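Local coordinates for phage-related protein (Bacillus cereus, PDB 4JG2) that is of unknown function but probably binds single-stranded DNA, like the related protein of Enterobacter phage Enc34, at residues T36-F49 against V152-F164. Numbering follows the deposited sequence.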
loop_
_atom_site.group_PDB
_atom_site.type_symbol
_atom_site.label_atom_id
_atom_site.label_comp_id
_atom_site.label_asym_id
_atom_site.label_seq_id
_atom_site.Cartn_x
_atom_site.Cartn_y
_atom_site.Cartn_z
ATOM N N THR A 36 3.013 12.133 6.251
ATOM C CA THR A 36 3.425 10.884 5.651
ATOM C C THR A 36 2.282 9.876 5.444
ATOM O O THR A 36 2.514 8.786 4.928
ATOM C CB THR A 36 4.560 10.253 6.488
ATOM O OG1 THR A 36 4.095 10.006 7.826
ATOM C CG2 THR A 36 5.786 11.105 6.511
ATOM N N LYS A 37 1.072 10.274 5.794
ATOM C CA LYS A 37 -0.113 9.423 5.665
ATOM C C LYS A 37 -0.938 9.849 4.451
ATOM O O LYS A 37 -1.189 11.071 4.296
ATOM C CB LYS A 37 -0.954 9.509 6.945
ATOM C CG LYS A 37 -2.176 8.685 6.943
ATOM C CD LYS A 37 -2.933 8.857 8.273
ATOM C CE LYS A 37 -4.307 8.219 8.166
ATOM N NZ LYS A 37 -5.159 8.630 9.327
ATOM N N VAL A 38 -1.348 8.900 3.627
ATOM C CA VAL A 38 -2.207 9.149 2.457
ATOM C C VAL A 38 -3.310 8.121 2.441
ATOM O O VAL A 38 -3.049 6.932 2.610
ATOM C CB VAL A 38 -1.425 9.003 1.142
ATOM C CG1 VAL A 38 -2.377 9.213 -0.081
ATOM C CG2 VAL A 38 -0.238 9.961 1.105
ATOM N N VAL A 39 -4.530 8.565 2.225
ATOM C CA VAL A 39 -5.665 7.662 2.005
ATOM C C VAL A 39 -6.007 7.701 0.522
ATOM O O VAL A 39 -6.337 8.771 -0.009
ATOM C CB VAL A 39 -6.867 7.987 2.895
ATOM C CG1 VAL A 39 -7.954 6.935 2.778
ATOM C CG2 VAL A 39 -6.469 8.065 4.342
ATOM N N THR A 40 -5.887 6.568 -0.165
ATOM C CA THR A 40 -6.105 6.514 -1.626
ATOM C C THR A 40 -7.578 6.671 -1.983
ATOM O O THR A 40 -8.450 6.667 -1.095
ATOM C CB THR A 40 -5.492 5.242 -2.223
ATOM O OG1 THR A 40 -6.274 4.139 -1.811
ATOM C CG2 THR A 40 -4.050 5.027 -1.785
ATOM N N SER A 41 -7.819 6.821 -3.279
ATOM C CA SER A 41 -9.173 7.114 -3.767
ATOM C C SER A 41 -10.082 5.937 -3.828
ATOM O O SER A 41 -9.649 4.763 -3.809
ATOM C CB SER A 41 -9.124 7.806 -5.172
ATOM O OG SER A 41 -9.124 6.805 -6.147
ATOM N N VAL A 42 -11.351 6.205 -4.045
ATOM C CA VAL A 42 -12.325 5.129 -4.286
ATOM C C VAL A 42 -12.065 4.307 -5.553
ATOM O O VAL A 42 -12.682 3.267 -5.745
ATOM C CB VAL A 42 -13.779 5.678 -4.324
ATOM C CG1 VAL A 42 -14.155 6.235 -2.975
ATOM C CG2 VAL A 42 -14.011 6.703 -5.427
ATOM N N ASN A 43 -11.165 4.823 -6.438
ATOM C CA ASN A 43 -10.841 4.099 -7.695
ATOM C C ASN A 43 -9.608 3.247 -7.608
ATOM O O ASN A 43 -9.171 2.658 -8.582
ATOM C CB ASN A 43 -10.731 5.096 -8.836
ATOM C CG ASN A 43 -12.016 5.832 -9.026
ATOM O OD1 ASN A 43 -13.059 5.234 -9.186
ATOM N ND2 ASN A 43 -11.939 7.087 -8.917
ATOM N N THR A 44 -9.109 3.071 -6.385
ATOM C CA THR A 44 -7.947 2.215 -6.112
ATOM C C THR A 44 -8.369 0.744 -6.244
ATOM O O THR A 44 -9.422 0.355 -5.730
ATOM C CB THR A 44 -7.489 2.375 -4.657
ATOM O OG1 THR A 44 -7.221 3.741 -4.415
ATOM C CG2 THR A 44 -6.346 1.532 -4.344
ATOM N N ARG A 45 -7.584 -0.061 -6.958
ATOM C CA ARG A 45 -7.864 -1.486 -7.095
ATOM C C ARG A 45 -6.853 -2.292 -6.278
ATOM O O ARG A 45 -5.693 -1.893 -6.167
ATOM C CB ARG A 45 -7.838 -1.909 -8.568
ATOM C CG ARG A 45 -8.515 -3.228 -8.840
ATOM C CD ARG A 45 -8.559 -3.553 -10.321
ATOM N NE ARG A 45 -9.315 -4.777 -10.591
ATOM C CZ ARG A 45 -9.255 -5.461 -11.715
ATOM N NH1 ARG A 45 -8.481 -5.003 -12.703
ATOM N NH2 ARG A 45 -9.949 -6.546 -11.910
ATOM N N LEU A 46 -7.282 -3.415 -5.698
ATOM C CA LEU A 46 -6.388 -4.256 -4.894
ATOM C C LEU A 46 -5.862 -5.391 -5.730
ATOM O O LEU A 46 -6.626 -6.139 -6.389
ATOM C CB LEU A 46 -7.144 -4.812 -3.680
ATOM C CG LEU A 46 -7.876 -3.799 -2.825
ATOM C CD1 LEU A 46 -8.447 -4.453 -1.606
ATOM C CD2 LEU A 46 -6.991 -2.629 -2.427
ATOM N N SER A 47 -4.539 -5.610 -5.671
ATOM C CA SER A 47 -3.876 -6.734 -6.297
ATOM C C SER A 47 -3.115 -7.503 -5.213
ATOM O O SER A 47 -2.561 -6.899 -4.279
ATOM C CB SER A 47 -2.899 -6.233 -7.386
ATOM O OG SER A 47 -1.957 -7.170 -7.828
ATOM N N TYR A 48 -3.044 -8.828 -5.324
ATOM C CA TYR A 48 -2.321 -9.637 -4.374
ATOM C C TYR A 48 -2.756 -9.282 -2.953
ATOM O O TYR A 48 -1.935 -9.011 -2.046
ATOM C CB TYR A 48 -0.794 -9.570 -4.576
ATOM C CG TYR A 48 -0.351 -9.942 -5.954
ATOM C CD1 TYR A 48 -0.673 -11.150 -6.514
ATOM C CD2 TYR A 48 0.409 -9.075 -6.691
ATOM C CE1 TYR A 48 -0.199 -11.499 -7.771
ATOM C CE2 TYR A 48 0.844 -9.399 -7.934
ATOM C CZ TYR A 48 0.554 -10.630 -8.466
ATOM O OH TYR A 48 0.958 -11.014 -9.741
ATOM N N PHE A 49 -4.055 -9.354 -2.728
ATOM C CA PHE A 49 -4.601 -8.984 -1.452
ATOM C C PHE A 49 -4.383 -10.028 -0.363
ATOM O O PHE A 49 -4.910 -11.134 -0.418
ATOM C CB PHE A 49 -6.119 -8.701 -1.613
ATOM C CG PHE A 49 -6.801 -8.409 -0.353
ATOM C CD1 PHE A 49 -6.647 -7.244 0.321
ATOM C CD2 PHE A 49 -7.590 -9.399 0.172
ATOM C CE1 PHE A 49 -7.402 -7.080 1.569
ATOM C CE2 PHE A 49 -8.227 -9.289 1.307
ATOM C CZ PHE A 49 -8.193 -8.166 2.002
ATOM N N VAL A 152 -14.050 -8.805 0.292
ATOM C CA VAL A 152 -12.772 -8.129 -0.053
ATOM C C VAL A 152 -11.769 -9.180 -0.549
ATOM O O VAL A 152 -11.477 -10.098 0.179
ATOM C CB VAL A 152 -12.212 -7.319 1.138
ATOM C CG1 VAL A 152 -11.063 -6.464 0.681
ATOM C CG2 VAL A 152 -13.292 -6.447 1.763
ATOM N N TYR A 153 -11.284 -8.949 -1.746
ATOM C CA TYR A 153 -10.512 -9.939 -2.510
ATOM C C TYR A 153 -9.711 -9.217 -3.573
ATOM O O TYR A 153 -10.024 -8.070 -3.914
ATOM C CB TYR A 153 -11.484 -10.983 -3.162
ATOM C CG TYR A 153 -12.574 -10.332 -3.970
ATOM C CD1 TYR A 153 -13.742 -9.895 -3.335
ATOM C CD2 TYR A 153 -12.386 -10.011 -5.305
ATOM C CE1 TYR A 153 -14.701 -9.190 -4.030
ATOM C CE2 TYR A 153 -13.342 -9.270 -5.983
ATOM C CZ TYR A 153 -14.469 -8.835 -5.329
ATOM O OH TYR A 153 -15.385 -8.042 -5.989
ATOM N N SER A 154 -8.670 -9.857 -4.093
ATOM C CA SER A 154 -7.890 -9.303 -5.184
ATOM C C SER A 154 -8.811 -9.014 -6.366
ATOM O O SER A 154 -9.478 -9.914 -6.864
ATOM C CB SER A 154 -6.819 -10.257 -5.613
ATOM O OG SER A 154 -5.959 -10.578 -4.526
ATOM N N GLY A 155 -8.779 -7.765 -6.834
ATOM C CA GLY A 155 -9.563 -7.318 -7.955
ATOM C C GLY A 155 -10.626 -6.282 -7.583
ATOM O O GLY A 155 -11.141 -5.586 -8.473
ATOM N N CYS A 156 -11.051 -6.229 -6.312
ATOM C CA CYS A 156 -12.059 -5.269 -5.885
ATOM C C CYS A 156 -11.405 -3.876 -5.724
ATOM O O CYS A 156 -10.185 -3.729 -5.678
ATOM C CB CYS A 156 -12.747 -5.683 -4.575
ATOM S SG CYS A 156 -11.767 -5.359 -3.058
ATOM N N TYR A 157 -12.275 -2.870 -5.605
ATOM C CA TYR A 157 -11.927 -1.451 -5.443
ATOM C C TYR A 157 -12.145 -1.049 -4.003
ATOM O O TYR A 157 -13.226 -1.336 -3.417
ATOM C CB TYR A 157 -12.754 -0.577 -6.392
ATOM C CG TYR A 157 -12.416 -0.906 -7.846
ATOM C CD1 TYR A 157 -11.421 -0.277 -8.515
ATOM C CD2 TYR A 157 -13.110 -1.871 -8.533
ATOM C CE1 TYR A 157 -11.074 -0.552 -9.809
ATOM C CE2 TYR A 157 -12.800 -2.198 -9.863
ATOM C CZ TYR A 157 -11.780 -1.523 -10.486
ATOM O OH TYR A 157 -11.415 -1.889 -11.735
ATOM N N ALA A 158 -11.145 -0.414 -3.386
ATOM C CA ALA A 158 -11.181 -0.066 -2.006
ATOM C C ALA A 158 -10.234 1.097 -1.744
ATOM O O ALA A 158 -9.120 1.108 -2.299
ATOM C CB ALA A 158 -10.744 -1.237 -1.135
ATOM N N ARG A 159 -10.631 2.019 -0.853
ATOM C CA ARG A 159 -9.672 3.019 -0.364
ATOM C C ARG A 159 -8.682 2.325 0.591
ATOM O O ARG A 159 -9.093 1.455 1.374
ATOM C CB ARG A 159 -10.352 4.159 0.422
ATOM C CG ARG A 159 -11.453 4.902 -0.373
ATOM C CD ARG A 159 -11.908 6.172 0.361
ATOM N NE ARG A 159 -10.837 7.113 0.207
ATOM C CZ ARG A 159 -10.637 8.190 0.947
ATOM N NH1 ARG A 159 -11.480 8.521 1.902
ATOM N NH2 ARG A 159 -9.581 8.961 0.643
ATOM N N VAL A 160 -7.413 2.743 0.567
ATOM C CA VAL A 160 -6.400 2.178 1.444
ATOM C C VAL A 160 -5.633 3.289 2.132
ATOM O O VAL A 160 -5.234 4.255 1.464
ATOM C CB VAL A 160 -5.431 1.266 0.671
ATOM C CG1 VAL A 160 -4.455 0.590 1.638
ATOM C CG2 VAL A 160 -6.174 0.219 -0.169
ATOM N N SER A 161 -5.446 3.140 3.435
ATOM C CA SER A 161 -4.645 4.068 4.195
ATOM C C SER A 161 -3.187 3.569 4.116
ATOM O O SER A 161 -2.916 2.380 4.268
ATOM C CB SER A 161 -5.120 4.113 5.643
ATOM O OG SER A 161 -4.396 5.076 6.365
ATOM N N LEU A 162 -2.299 4.498 3.821
ATOM C CA LEU A 162 -0.895 4.244 3.658
ATOM C C LEU A 162 -0.043 5.173 4.473
ATOM O O LEU A 162 -0.373 6.359 4.602
ATOM C CB LEU A 162 -0.520 4.502 2.176
ATOM C CG LEU A 162 -1.284 3.723 1.098
ATOM C CD1 LEU A 162 -0.817 4.189 -0.277
ATOM C CD2 LEU A 162 -1.176 2.205 1.263
ATOM N N ASN A 163 1.050 4.677 5.038
ATOM C CA ASN A 163 1.993 5.551 5.724
ATOM C C ASN A 163 3.350 5.257 5.152
ATOM O O ASN A 163 3.771 4.129 4.977
ATOM C CB ASN A 163 2.030 5.463 7.279
ATOM C CG ASN A 163 2.882 6.602 7.954
ATOM O OD1 ASN A 163 2.372 7.725 8.284
ATOM N ND2 ASN A 163 4.169 6.291 8.238
ATOM N N PHE A 164 4.031 6.309 4.823
ATOM C CA PHE A 164 5.363 6.209 4.236
ATOM C C PHE A 164 6.423 6.518 5.253
ATOM O O PHE A 164 6.273 7.453 6.036
ATOM C CB PHE A 164 5.419 7.190 3.038
ATOM C CG PHE A 164 4.472 6.789 1.916
ATOM C CD1 PHE A 164 3.158 7.253 1.839
ATOM C CD2 PHE A 164 4.852 5.856 0.989
ATOM C CE1 PHE A 164 2.297 6.853 0.837
ATOM C CE2 PHE A 164 4.008 5.433 -0.013
ATOM C CZ PHE A 164 2.728 5.930 -0.060
HETATM O O HOH W 1 6.288 8.058 8.750
#
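V38 and L162 form a hydrogen-bonded antiparallel pair, with V38 N giving to L162 O and L162 N to V38 O. They belong to the antiparallel ladder of 37-39 with 157-164. A separate single bridge, R45 with Y157, follows the type I turn S41-T44. Strand 45-47 runs at about 90° to 157-164. It is part of an outermost strand of a four-stranded antiparallel sheet, whereas 157-164 belongs to a mixed sheet.

Between the two pairings, R159 NE gives to T40 O at 2.8 Å, in the guanidinium plane and nearly in line with the carbonyl. A bend at chi3 brings the group there, and V39 CG1 lies over one guanidinium face. T40 OG1 accepts from V160 N at 3.0 Å and donates to T44 OG1, which in turn donates to S41 O. This chain of bonds ties the turn to the strand.

Further on, R45 CG lies over the Y157 ring, offset toward the rim, 4.1 Å from the centroid in a CH-pi contact. Y157 OH lies over one guanidinium face, the two planes 11° apart. R45 NE bonds G155 O almost straight (174°), and NH2 reaches E189 O. L46 N gives to C156 O and G155 N to L46 O, at the type II turn Y153-C156. L46 CD1 packs on C156 SG and A158 CB, while CD2 meets V160 CG2.

At the far corner, F49 N donates to S154 OG at 2.9 Å. Behind the first ladder, A84 of helix 75-96 touches V38 and F164. V152 CG1 sits over the F49 ring, 3.6 Å from CZ.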